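Local coordinates for protein Endonuclease/exonuclease/phosphatase (Beutenbergia cavernae DSM 12333, PDB 4RUW) that is of unknown function but belongs to the endonuclease/exonuclease/phosphatase family and carries a bound zinc ion and an Ig-like domain, at residues T278-Y283 and D315-D320; A81-A86 and H310-D315; R418-L423 and S433-L438. All blocks are in the same frame, centred on the assembly; numbering follows the deposited sequence.

Interaction 1 of 3, residues T278-Y283 and D315-D320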
ATOM      1  N   THR A 278      -0.363   8.021  -8.524  1.00 11.49           N
ATOM      2  CA  THR A 278       1.061   7.826  -8.292  1.00 11.61           C
ATOM      3  C   THR A 278       1.834   7.614  -9.581  1.00 12.34           C
ATOM      4  O   THR A 278       3.038   7.405  -9.554  1.00 13.18           O
ATOM      5  CB  THR A 278       1.321   6.706  -7.268  1.00 12.28           C
ATOM      6  OG1 THR A 278       0.777   5.471  -7.756  1.00 12.30           O
ATOM      7  CG2 THR A 278       0.680   7.064  -5.933  1.00 12.76           C
HETATM    8  N   MSE A 279       1.127   7.654 -10.709  1.00 13.14           N
HETATM    9  CA  MSE A 279       1.780   7.769 -12.000  1.00 14.17           C
HETATM   10  C   MSE A 279       2.020   9.251 -12.237  1.00 13.53           C
HETATM   11  O   MSE A 279       1.077  10.033 -12.249  1.00 13.89           O
HETATM   12  CB  MSE A 279       0.891   7.216 -13.105  1.00 15.63           C
HETATM   13  CG  MSE A 279       0.590   5.736 -12.985  1.00 19.59           C
HETATM   14 SE   MSE A 279       2.217   4.676 -12.865  0.55 25.05          SE
HETATM   15  CE  MSE A 279       3.079   5.238 -14.519  1.00 24.42           C
ATOM     16  N   THR A 280       3.281   9.633 -12.413  1.00 13.10           N
ATOM     17  CA  THR A 280       3.645  11.036 -12.558  1.00 13.30           C
ATOM     18  C   THR A 280       2.818  11.743 -13.621  1.00 13.50           C
ATOM     19  O   THR A 280       2.307  12.842 -13.396  1.00 14.89           O
ATOM     20  CB  THR A 280       5.132  11.157 -12.889  1.00 14.31           C
ATOM     21  OG1 THR A 280       5.869  10.525 -11.841  1.00 13.83           O
ATOM     22  CG2 THR A 280       5.556  12.617 -13.017  1.00 15.71           C
ATOM     23  N   ALA A 281       2.641  11.081 -14.756  1.00 13.62           N
ATOM     24  CA  ALA A 281       1.917  11.670 -15.872  1.00 15.06           C
ATOM     25  C   ALA A 281       0.430  11.887 -15.586  1.00 14.42           C
ATOM     26  O   ALA A 281      -0.224  12.670 -16.273  1.00 15.35           O
ATOM     27  CB  ALA A 281       2.103  10.819 -17.114  1.00 16.52           C
ATOM     28  N   SER A 282      -0.106  11.204 -14.576  1.00 13.23           N
ATOM     29  CA  SER A 282      -1.517  11.360 -14.230  1.00 13.22           C
ATOM     30  C   SER A 282      -1.770  12.502 -13.253  1.00 13.15           C
ATOM     31  O   SER A 282      -2.904  12.959 -13.107  1.00 14.11           O
ATOM     32  CB  SER A 282      -2.074  10.064 -13.647  1.00 14.11           C
ATOM     33  OG  SER A 282      -2.203   9.073 -14.645  1.00 14.64           O
ATOM     34  N   TYR A 283      -0.730  12.960 -12.567  1.00 13.74           N
ATOM     35  CA  TYR A 283      -0.919  13.966 -11.538  1.00 14.26           C
ATOM     36  C   TYR A 283      -1.399  15.272 -12.154  1.00 15.20           C
ATOM     37  O   TYR A 283      -0.841  15.740 -13.139  1.00 17.40           O
ATOM     38  CB  TYR A 283       0.366  14.192 -10.733  1.00 15.76           C
ATOM     39  CG  TYR A 283       0.090  14.997  -9.483  1.00 16.25           C
ATOM     40  CD1 TYR A 283      -0.442  14.387  -8.349  1.00 17.22           C
ATOM     41  CD2 TYR A 283       0.306  16.366  -9.451  1.00 18.12           C
ATOM     42  CE1 TYR A 283      -0.731  15.113  -7.213  1.00 18.45           C
ATOM     43  CE2 TYR A 283       0.018  17.105  -8.316  1.00 18.21           C
ATOM     44  CZ  TYR A 283      -0.493  16.466  -7.200  1.00 18.80           C
ATOM     45  OH  TYR A 283      -0.788  17.191  -6.071  1.00 20.47           O
ATOM     46  N   ASP A 315      10.545  16.985  -6.813  1.00 15.40           N
ATOM     47  CA  ASP A 315      11.118  16.889  -8.153  1.00 15.19           C
ATOM     48  C   ASP A 315      10.297  15.832  -8.866  1.00 14.49           C
ATOM     49  O   ASP A 315      10.732  14.687  -9.032  1.00 15.21           O
ATOM     50  CB  ASP A 315      12.580  16.452  -8.066  1.00 16.02           C
ATOM     51  CG  ASP A 315      13.354  16.675  -9.353  1.00 16.55           C
ATOM     52  OD1 ASP A 315      12.777  17.136 -10.361  1.00 16.97           O
ATOM     53  OD2 ASP A 315      14.566  16.392  -9.337  1.00 16.19           O
ATOM     54  N   ARG A 316       9.078  16.203  -9.245  1.00 14.27           N
ATOM     55  CA  ARG A 316       8.103  15.218  -9.690  1.00 14.99           C
ATOM     56  C   ARG A 316       8.542  14.433 -10.926  1.00 14.06           C
ATOM     57  O   ARG A 316       8.147  13.281 -11.095  1.00 14.91           O
ATOM     58  CB  ARG A 316       6.730  15.860  -9.908  1.00 15.91           C
ATOM     59  CG  ARG A 316       6.618  16.691 -11.170  1.00 17.64           C
ATOM     60  CD  ARG A 316       5.339  17.521 -11.174  1.00 19.18           C
ATOM     61  NE  ARG A 316       5.387  18.547 -10.135  1.00 20.53           N
ATOM     62  CZ  ARG A 316       4.347  19.278  -9.751  1.00 21.71           C
ATOM     63  NH1 ARG A 316       3.157  19.086 -10.306  1.00 23.25           N
ATOM     64  NH2 ARG A 316       4.491  20.192  -8.804  1.00 23.06           N
ATOM     65  N   PHE A 317       9.370  15.037 -11.777  1.00 13.66           N
ATOM     66  CA  PHE A 317       9.780  14.366 -13.007  1.00 14.32           C
ATOM     67  C   PHE A 317      11.027  13.505 -12.857  1.00 14.00           C
ATOM     68  O   PHE A 317      11.573  13.029 -13.845  1.00 15.31           O
ATOM     69  CB  PHE A 317       9.890  15.358 -14.169  1.00 15.95           C
ATOM     70  CG  PHE A 317       8.578  16.005 -14.506  1.00 16.93           C
ATOM     71  CD1 PHE A 317       7.514  15.227 -14.942  1.00 18.92           C
ATOM     72  CD2 PHE A 317       8.389  17.368 -14.367  1.00 19.11           C
ATOM     73  CE1 PHE A 317       6.296  15.796 -15.238  1.00 20.77           C
ATOM     74  CE2 PHE A 317       7.166  17.943 -14.666  1.00 21.52           C
ATOM     75  CZ  PHE A 317       6.120  17.152 -15.095  1.00 21.22           C
ATOM     76  N   ALA A 318      11.450  13.274 -11.617  1.00 13.64           N
ATOM     77  CA  ALA A 318      12.607  12.422 -11.360  1.00 13.96           C
ATOM     78  C   ALA A 318      12.334  10.944 -11.676  1.00 13.74           C
ATOM     79  O   ALA A 318      13.272  10.178 -11.925  1.00 14.30           O
ATOM     80  CB  ALA A 318      13.067  12.572  -9.927  1.00 14.86           C
ATOM     81  N   SER A 319      11.060  10.553 -11.652  1.00 13.59           N
ATOM     82  CA  SER A 319      10.654   9.184 -11.972  1.00 13.08           C
ATOM     83  C   SER A 319       9.292   9.216 -12.648  1.00 12.42           C
ATOM     84  O   SER A 319       8.590  10.225 -12.584  1.00 13.79           O
ATOM     85  CB  SER A 319      10.572   8.329 -10.703  1.00 12.79           C
ATOM     86  OG  SER A 319      10.007   7.059 -11.005  1.00 12.67           O
ATOM     87  N   ASP A 320       8.910   8.122 -13.302  1.00 12.85           N
ATOM     88  CA  ASP A 320       7.567   8.044 -13.864  1.00 13.51           C
ATOM     89  C   ASP A 320       6.490   7.671 -12.835  1.00 12.28           C
ATOM     90  O   ASP A 320       5.303   7.638 -13.169  1.00 13.03           O
ATOM     91  CB  ASP A 320       7.516   7.153 -15.120  1.00 14.99           C
ATOM     92  CG  ASP A 320       7.814   5.694 -14.839  1.00 17.36           C
ATOM     93  OD1 ASP A 320       8.234   5.342 -13.719  1.00 15.63           O
ATOM     94  OD2 ASP A 320       7.633   4.892 -15.772  1.00 22.47           O
TER
HETATM   95  O   HOH W   1       4.068   8.657 -15.438  1.00 15.28           O
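T280 meets the backbone of S319 and D320 at a junction of two loops in the DNase I-like fold. The loop with T278-Y283 precedes strand 296-300; the loop with D315-D320 links strands 304-311 and 324-330. T280 N gives its hydrogen to D320 O at 2.9 Å, with an N-H...O angle of 160°. This donor lies well above the carbonyl plane. The hydroxyl T280 OG1 donates to S319 O at 2.8 Å, again from above the plane of that carbonyl. One residue therefore ties down two successive carbonyls.

The T280 torsion divides the work between its branches. OG1 sits beside the backbone N (chi1 -58°), which lets hydroxyl and amide serve neighbouring acceptors. CG2 is anti to that N and packs on R316 and F317. T280 CG2 lies 3.3 Å from R316 O and also touches CD1 of the F317 ring. That ring is covered on one face by CG of R316, whose chain then runs on toward Y283. There the guanidinium and the Y283 ring stand nearly perpendicular, with planes 82° apart. The contact is slight: R316 NH1 is 4.0 Å from Y283 CD2.

Further out, a 3-10 turn at 280-282 shapes the first loop, with S282 N bonded to M279 O. S319 OG is held by N62 O, and T278 OG1 is bonded to D296, so both loops are pinned to the surrounding fold. The M279 side chain, a selenomethionine, bends back so that its CE comes 3.5 Å from D320 O. A water also donates to D320 O and accepts from A281 N, at 2.8 and 2.9 Å.

Interaction 2 of 3, residues A81-A86 and H310-D315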
ATOM      1  N   ALA A  81      18.043  10.538  -4.787  1.00 12.70           N
ATOM      2  CA  ALA A  81      18.513  10.734  -3.427  1.00 13.22           C
ATOM      3  C   ALA A  81      18.108  12.090  -2.864  1.00 12.43           C
ATOM      4  O   ALA A  81      17.790  12.205  -1.690  1.00 13.16           O
ATOM      5  CB  ALA A  81      20.014  10.555  -3.361  1.00 13.99           C
ATOM      6  N   ALA A  82      18.131  13.123  -3.702  1.00 12.77           N
ATOM      7  CA  ALA A  82      17.787  14.465  -3.234  1.00 13.31           C
ATOM      8  C   ALA A  82      16.325  14.536  -2.787  1.00 13.07           C
ATOM      9  O   ALA A  82      15.998  15.219  -1.821  1.00 14.20           O
ATOM     10  CB  ALA A  82      18.082  15.510  -4.303  1.00 14.54           C
ATOM     11  N   VAL A  83      15.446  13.819  -3.482  1.00 13.14           N
ATOM     12  CA  VAL A  83      14.043  13.774  -3.084  1.00 13.17           C
ATOM     13  C   VAL A  83      13.888  13.044  -1.747  1.00 12.70           C
ATOM     14  O   VAL A  83      13.207  13.529  -0.839  1.00 13.70           O
ATOM     15  CB  VAL A  83      13.165  13.111  -4.160  1.00 13.07           C
ATOM     16  CG1 VAL A  83      11.774  12.812  -3.612  1.00 14.92           C
ATOM     17  CG2 VAL A  83      13.079  14.001  -5.396  1.00 13.63           C
ATOM     18  N   ILE A  84      14.525  11.881  -1.619  1.00 12.61           N
ATOM     19  CA  ILE A  84      14.492  11.153  -0.356  1.00 13.11           C
ATOM     20  C   ILE A  84      15.020  12.017   0.794  1.00 12.95           C
ATOM     21  O   ILE A  84      14.407  12.091   1.851  1.00 13.60           O
ATOM     22  CB  ILE A  84      15.255   9.817  -0.452  1.00 13.31           C
ATOM     23  CG1 ILE A  84      14.602   8.907  -1.502  1.00 14.48           C
ATOM     24  CG2 ILE A  84      15.329   9.144   0.912  1.00 14.14           C
ATOM     25  CD1 ILE A  84      15.431   7.692  -1.887  1.00 14.48           C
ATOM     26  N   ARG A  85      16.147  12.689   0.571  1.00 13.39           N
ATOM     27  CA  ARG A  85      16.748  13.553   1.581  1.00 14.41           C
ATOM     28  C   ARG A  85      15.781  14.646   2.029  1.00 14.16           C
ATOM     29  O   ARG A  85      15.654  14.924   3.221  1.00 15.46           O
ATOM     30  CB  ARG A  85      18.020  14.178   0.996  1.00 17.01           C
ATOM     31  CG  ARG A  85      18.870  14.983   1.952  1.00 20.13           C
ATOM     32  CD  ARG A  85      20.143  15.497   1.241  1.00 20.16           C
ATOM     33  NE  ARG A  85      20.945  14.403   0.683  1.00 20.29           N
ATOM     34  CZ  ARG A  85      21.178  14.214  -0.615  1.00 19.53           C
ATOM     35  NH1 ARG A  85      20.697  15.058  -1.520  1.00 18.86           N
ATOM     36  NH2 ARG A  85      21.903  13.174  -1.013  1.00 21.44           N
ATOM     37  N   ALA A  86      15.094  15.257   1.072  1.00 13.78           N
ATOM     38  CA  ALA A  86      14.165  16.341   1.370  1.00 14.55           C
ATOM     39  C   ALA A  86      12.950  15.847   2.148  1.00 14.00           C
ATOM     40  O   ALA A  86      12.461  16.532   3.039  1.00 15.95           O
ATOM     41  CB  ALA A  86      13.727  17.026   0.090  1.00 15.92           C
ATOM     42  N   HIS A 310       1.424  12.755   1.787  1.00 11.42           N
ATOM     43  CA  HIS A 310       1.452  13.523   0.548  1.00 11.76           C
ATOM     44  C   HIS A 310       2.214  12.757  -0.514  1.00 11.44           C
ATOM     45  O   HIS A 310       3.052  11.913  -0.194  1.00 12.25           O
ATOM     46  CB  HIS A 310       2.080  14.911   0.759  1.00 13.43           C
ATOM     47  CG  HIS A 310       3.486  14.871   1.281  1.00 13.43           C
ATOM     48  ND1 HIS A 310       3.772  14.763   2.623  1.00 15.54           N
ATOM     49  CD2 HIS A 310       4.678  14.941   0.642  1.00 14.42           C
ATOM     50  CE1 HIS A 310       5.087  14.775   2.794  1.00 15.57           C
ATOM     51  NE2 HIS A 310       5.658  14.872   1.606  1.00 15.08           N
ATOM     52  N   VAL A 311       1.928  13.051  -1.776  1.00 11.48           N
ATOM     53  CA  VAL A 311       2.794  12.590  -2.842  1.00 12.44           C
ATOM     54  C   VAL A 311       3.957  13.571  -2.950  1.00 12.92           C
ATOM     55  O   VAL A 311       3.811  14.770  -2.701  1.00 15.11           O
ATOM     56  CB  VAL A 311       2.068  12.423  -4.205  1.00 13.68           C
ATOM     57  CG1 VAL A 311       1.114  11.227  -4.151  1.00 15.17           C
ATOM     58  CG2 VAL A 311       1.356  13.704  -4.625  1.00 14.77           C
ATOM     59  N   SER A 312       5.131  13.064  -3.286  1.00 13.02           N
ATOM     60  CA  SER A 312       6.293  13.932  -3.344  1.00 13.59           C
ATOM     61  C   SER A 312       6.316  14.727  -4.633  1.00 13.16           C
ATOM     62  O   SER A 312       6.317  14.157  -5.730  1.00 13.86           O
ATOM     63  CB  SER A 312       7.580  13.136  -3.213  1.00 15.50           C
ATOM     64  OG  SER A 312       8.679  14.020  -3.130  1.00 17.19           O
ATOM     65  N   LEU A 313       6.341  16.051  -4.492  1.00 14.65           N
ATOM     66  CA  LEU A 313       6.419  16.955  -5.631  1.00 15.31           C
ATOM     67  C   LEU A 313       7.686  17.817  -5.557  1.00 15.87           C
ATOM     68  O   LEU A 313       7.790  18.845  -6.225  1.00 18.79           O
ATOM     69  CB  LEU A 313       5.162  17.825  -5.725  1.00 16.45           C
ATOM     70  CG  LEU A 313       3.843  17.054  -5.858  1.00 17.59           C
ATOM     71  CD1 LEU A 313       2.662  18.012  -5.834  1.00 19.45           C
ATOM     72  CD2 LEU A 313       3.811  16.228  -7.129  1.00 17.57           C
ATOM     73  N   VAL A 314       8.653  17.379  -4.757  1.00 16.61           N
ATOM     74  CA  VAL A 314       9.965  18.031  -4.693  1.00 17.75           C
ATOM     75  C   VAL A 314      10.616  18.091  -6.085  1.00 17.54           C
ATOM     76  O   VAL A 314      11.165  19.120  -6.491  1.00 18.54           O
ATOM     77  CB  VAL A 314      10.894  17.293  -3.683  1.00 18.70           C
ATOM     78  CG1 VAL A 314      12.279  17.908  -3.664  1.00 20.43           C
ATOM     79  CG2 VAL A 314      10.285  17.314  -2.289  1.00 20.59           C
ATOM     80  N   ASP A 315      10.545  16.985  -6.813  1.00 15.40           N
ATOM     81  CA  ASP A 315      11.118  16.889  -8.153  1.00 15.19           C
ATOM     82  C   ASP A 315      10.297  15.832  -8.866  1.00 14.49           C
ATOM     83  O   ASP A 315      10.732  14.687  -9.032  1.00 15.21           O
ATOM     84  CB  ASP A 315      12.580  16.452  -8.066  1.00 16.02           C
ATOM     85  CG  ASP A 315      13.354  16.675  -9.353  1.00 16.55           C
ATOM     86  OD1 ASP A 315      12.777  17.136 -10.361  1.00 16.97           O
ATOM     87  OD2 ASP A 315      14.566  16.392  -9.337  1.00 16.19           O
TER
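V83 lays one methyl on S312 and the other on D315. V83 CG1 reaches the S312 hydroxyl, 3.4 Å from OG, while V83 CG2 lies 3.7 Å from CB of D315. The V83 and D315 side chains cross at about a right angle. CG1 is anti to the backbone N (chi1 168°), and this spreads the two methyls over different parts of the second segment. One turn later on the helix, A86 CB rests against both methyls of V314, the nearer being CG1 at 4.1 Å.

The contact joins helix 77-87 to the chain that leaves strand 304-311, an outermost strand of its sheet. V83 also packs on M59 and W61 of strand 55-62, so it touches both that strand and the loop.

The polar ends are held by the same helix. S312 OG is hydrogen-bonded to E87, which also takes H310 NE2, and D315 forms a salt bridge with R79. Between the two segments themselves the contact is van der Waals alone. Methyl and methylene groups do the touching here, and the polar ends of S312 and D315 are satisfied by E87 and R79 beside these van der Waals contacts.

Interaction 3 of 3, residues R418-L423 and S433-L438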
ATOM      1  N   ARG A 418     -21.656  -6.440  18.649  1.00 21.88           N
ATOM      2  CA  ARG A 418     -21.458  -6.903  17.286  1.00 20.92           C
ATOM      3  C   ARG A 418     -21.266  -5.721  16.350  1.00 18.89           C
ATOM      4  O   ARG A 418     -21.683  -4.598  16.650  1.00 19.46           O
ATOM      5  CB  ARG A 418     -22.632  -7.768  16.830  1.00 22.97           C
ATOM      6  CG  ARG A 418     -23.962  -7.056  16.892  1.00 25.83           C
ATOM      7  CD  ARG A 418     -25.053  -8.000  17.342  1.00 30.10           C
ATOM      8  NE  ARG A 418     -24.778  -8.565  18.660  1.00 32.03           N
ATOM      9  CZ  ARG A 418     -25.128  -9.794  19.023  1.00 33.41           C
ATOM     10  NH1 ARG A 418     -25.755 -10.587  18.164  1.00 34.17           N
ATOM     11  NH2 ARG A 418     -24.846 -10.235  20.241  1.00 33.75           N
ATOM     12  N   LEU A 419     -20.624  -5.987  15.220  1.00 17.22           N
ATOM     13  CA  LEU A 419     -20.381  -4.972  14.215  1.00 16.92           C
ATOM     14  C   LEU A 419     -21.123  -5.365  12.948  1.00 16.12           C
ATOM     15  O   LEU A 419     -21.006  -6.503  12.482  1.00 16.02           O
ATOM     16  CB  LEU A 419     -18.882  -4.858  13.931  1.00 18.12           C
ATOM     17  CG  LEU A 419     -18.471  -3.857  12.850  1.00 19.82           C
ATOM     18  CD1 LEU A 419     -18.896  -2.453  13.244  1.00 21.21           C
ATOM     19  CD2 LEU A 419     -16.970  -3.902  12.586  1.00 21.12           C
ATOM     20  N   GLU A 420     -21.905  -4.428  12.422  1.00 16.12           N
ATOM     21  CA  GLU A 420     -22.658  -4.613  11.192  1.00 16.53           C
ATOM     22  C   GLU A 420     -22.087  -3.698  10.115  1.00 15.73           C
ATOM     23  O   GLU A 420     -21.747  -2.549  10.391  1.00 17.97           O
ATOM     24  CB  GLU A 420     -24.145  -4.296  11.429  1.00 18.53           C
ATOM     25  CG  GLU A 420     -25.034  -4.456  10.194  1.00 21.76           C
ATOM     26  CD  GLU A 420     -26.514  -4.261  10.489  1.00 24.41           C
ATOM     27  OE1 GLU A 420     -26.860  -3.821  11.606  1.00 26.89           O
ATOM     28  OE2 GLU A 420     -27.338  -4.550   9.598  1.00 26.22           O
ATOM     29  N   ALA A 421     -21.963  -4.214   8.896  1.00 15.16           N
ATOM     30  CA  ALA A 421     -21.619  -3.383   7.750  1.00 14.98           C
ATOM     31  C   ALA A 421     -22.670  -3.605   6.676  1.00 15.22           C
ATOM     32  O   ALA A 421     -22.972  -4.745   6.315  1.00 15.99           O
ATOM     33  CB  ALA A 421     -20.240  -3.731   7.216  1.00 16.25           C
ATOM     34  N   CYS A 422     -23.217  -2.506   6.163  0.68 15.43           N
ATOM     35  CA  CYS A 422     -24.276  -2.559   5.168  0.68 16.11           C
ATOM     36  C   CYS A 422     -23.932  -1.766   3.920  0.68 16.32           C
ATOM     37  O   CYS A 422     -23.173  -0.799   3.969  0.68 17.45           O
ATOM     38  CB  CYS A 422     -25.570  -1.979   5.733  0.68 18.77           C
ATOM     39  SG  CYS A 422     -26.266  -2.877   7.106  0.68 19.91           S
ATOM     40  N   LEU A 423     -24.515  -2.178   2.802  1.00 16.40           N
ATOM     41  CA  LEU A 423     -24.562  -1.342   1.623  1.00 16.17           C
ATOM     42  C   LEU A 423     -25.976  -0.776   1.586  1.00 17.33           C
ATOM     43  O   LEU A 423     -26.954  -1.529   1.592  1.00 18.35           O
ATOM     44  CB  LEU A 423     -24.277  -2.153   0.363  1.00 17.71           C
ATOM     45  CG  LEU A 423     -24.255  -1.320  -0.921  1.00 18.28           C
ATOM     46  CD1 LEU A 423     -23.118  -0.297  -0.907  1.00 19.46           C
ATOM     47  CD2 LEU A 423     -24.162  -2.219  -2.146  1.00 20.23           C
ATOM     48  N   SER A 433     -26.427  -6.649   4.132  1.00 16.76           N
ATOM     49  CA  SER A 433     -26.022  -6.489   5.517  1.00 17.49           C
ATOM     50  C   SER A 433     -25.222  -7.703   5.964  1.00 16.05           C
ATOM     51  O   SER A 433     -25.550  -8.839   5.615  1.00 17.65           O
ATOM     52  CB  SER A 433     -27.248  -6.320   6.415  1.00 20.23           C
ATOM     53  OG  SER A 433     -26.885  -6.292   7.785  1.00 23.54           O
ATOM     54  N   ARG A 434     -24.178  -7.453   6.742  1.00 14.96           N
ATOM     55  CA  ARG A 434     -23.341  -8.501   7.304  1.00 15.91           C
ATOM     56  C   ARG A 434     -23.036  -8.110   8.745  1.00 14.79           C
ATOM     57  O   ARG A 434     -22.664  -6.957   9.001  1.00 15.54           O
ATOM     58  CB  ARG A 434     -22.058  -8.600   6.472  1.00 18.23           C
ATOM     59  CG  ARG A 434     -21.061  -9.608   6.920  1.00 21.32           C
ATOM     60  CD  ARG A 434     -19.924  -9.728   5.920  1.00 22.18           C
ATOM     61  NE  ARG A 434     -20.326 -10.448   4.711  1.00 25.44           N
ATOM     62  CZ  ARG A 434     -20.628  -9.883   3.543  1.00 25.91           C
ATOM     63  NH1 ARG A 434     -20.573  -8.562   3.389  1.00 24.69           N
ATOM     64  NH2 ARG A 434     -20.980 -10.646   2.515  1.00 28.50           N
ATOM     65  N   THR A 435     -23.181  -9.051   9.669  0.59 14.62           N
ATOM     66  CA  THR A 435     -22.942  -8.777  11.075  0.59 16.19           C
ATOM     67  C   THR A 435     -22.060  -9.861  11.686  0.59 16.29           C
ATOM     68  O   THR A 435     -22.212 -11.048  11.364  0.59 17.69           O
ATOM     69  CB  THR A 435     -24.275  -8.700  11.869  0.59 17.86           C
ATOM     70  OG1 THR A 435     -25.159  -7.776  11.228  0.59 19.28           O
ATOM     71  CG2 THR A 435     -24.027  -8.256  13.309  0.59 18.20           C
ATOM     72  N   GLU A 436     -21.129  -9.452  12.548  1.00 16.51           N
ATOM     73  CA  GLU A 436     -20.255 -10.388  13.242  1.00 18.54           C
ATOM     74  C   GLU A 436     -20.138  -9.965  14.705  1.00 18.49           C
ATOM     75  O   GLU A 436     -19.896  -8.787  14.999  1.00 19.21           O
ATOM     76  CB  GLU A 436     -18.864 -10.401  12.598  1.00 21.27           C
ATOM     77  CG  GLU A 436     -18.855 -10.857  11.138  1.00 24.79           C
ATOM     78  CD  GLU A 436     -17.500 -10.714  10.468  0.61 26.73           C
ATOM     79  OE1 GLU A 436     -16.474 -10.751  11.182  0.65 28.44           O
ATOM     80  OE2 GLU A 436     -17.473 -10.545   9.224  0.68 27.67           O
ATOM     81  N   THR A 437     -20.316 -10.907  15.629  1.00 19.02           N
ATOM     82  CA  THR A 437     -20.074 -10.608  17.039  1.00 20.45           C
ATOM     83  C   THR A 437     -18.584 -10.411  17.279  1.00 22.62           C
ATOM     84  O   THR A 437     -17.753 -10.899  16.515  1.00 22.86           O
ATOM     85  CB  THR A 437     -20.593 -11.717  17.970  1.00 20.78           C
ATOM     86  OG1 THR A 437     -20.158 -12.993  17.485  1.00 20.77           O
ATOM     87  CG2 THR A 437     -22.109 -11.692  18.037  1.00 22.10           C
ATOM     88  N   LEU A 438     -18.256  -9.683  18.341  1.00 24.85           N
ATOM     89  CA  LEU A 438     -16.868  -9.404  18.680  1.00 28.55           C
ATOM     90  C   LEU A 438     -16.387 -10.311  19.810  1.00 32.51           C
ATOM     91  O   LEU A 438     -17.072 -11.259  20.205  1.00 35.12           O
ATOM     92  CB  LEU A 438     -16.720  -7.947  19.132  1.00 29.95           C
ATOM     93  CG  LEU A 438     -17.436  -6.882  18.310  1.00 30.26           C
ATOM     94  CD1 LEU A 438     -17.340  -5.529  18.995  1.00 32.18           C
ATOM     95  CD2 LEU A 438     -16.865  -6.809  16.905  1.00 30.05           C
TER
HETATM   96  O   HOH W   2     -26.953  -6.190  13.225  1.00 40.48           O
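E420 and S433 form the one side-chain hydrogen bond between R418-L423 and S433-L438, which lie on the two strands of an antiparallel beta hairpin at one edge of a sheet in the Ig-like domain. S433 OG donates to E420 OE2 at 2.6 Å, meeting it on the anti side of the carboxylate. The E420 chain is fully extended, with CG anti to the backbone N (chi1 180°), which lifts the carboxylate off the sheet face, where S433 OG leans to it. Its other oxygen, OE1, is in a salt bridge with R384.

The backbone ladder has two hydrogen-bonded pairs. L419 and E436 exchange bonds in both directions, with L419 N to E436 O at 2.9 Å. A421 and R434 do the same, and A421 N reaches R434 O at 2.8 Å, nearly in line with the C=O bond. Between these pairs, E420 and T435 face each other as a non-hydrogen-bonded pair. Here CA of E420 lies 3.2 Å from R434 O in a CA-H...O contact.

Packing differs on the two faces. On that of E420, the T437 methyl CG2 covers one side of the R418 guanidinium, 3.7 Å from CZ of R418. R418 NH2 is bonded to G416 O. On the other face, L419 and A421 pack on V340 of strand 334-342, and L438 CD2 touches L419 CB. Charged ends lie beside them: R434 is bonded to L341 O, and E436 forms a salt bridge with R338.

The E420 carboxylate is thus held at OE2 by S433 and at OE1 by R384. It links the outermost strand to strand 378-384 across strand 418-424.

Interactions 1 and 2 belong to the DNase I-like part and are neighbours, with centres about 11 Å apart. They share D315, and Y283 of the first packs on V311 and L313 of the second. Both hold the chain between strands 304-311 and 324-330: interaction 2 against a helix, interaction 1 against another loop. Interaction 3 lies on the opposite side of the chain's centre, in the Ig-like domain. All are partly buried: 3 of 8 touching residues are buried in 1, 2 of 5 in 2, and 3 of 11 in 3, whose strand 430-437 is outermost. Interaction 1 bonds to loop carbonyls, 2 is van der Waals contact, and 3 is a regular strand ladder with side-chain hydrogen bonding and packing.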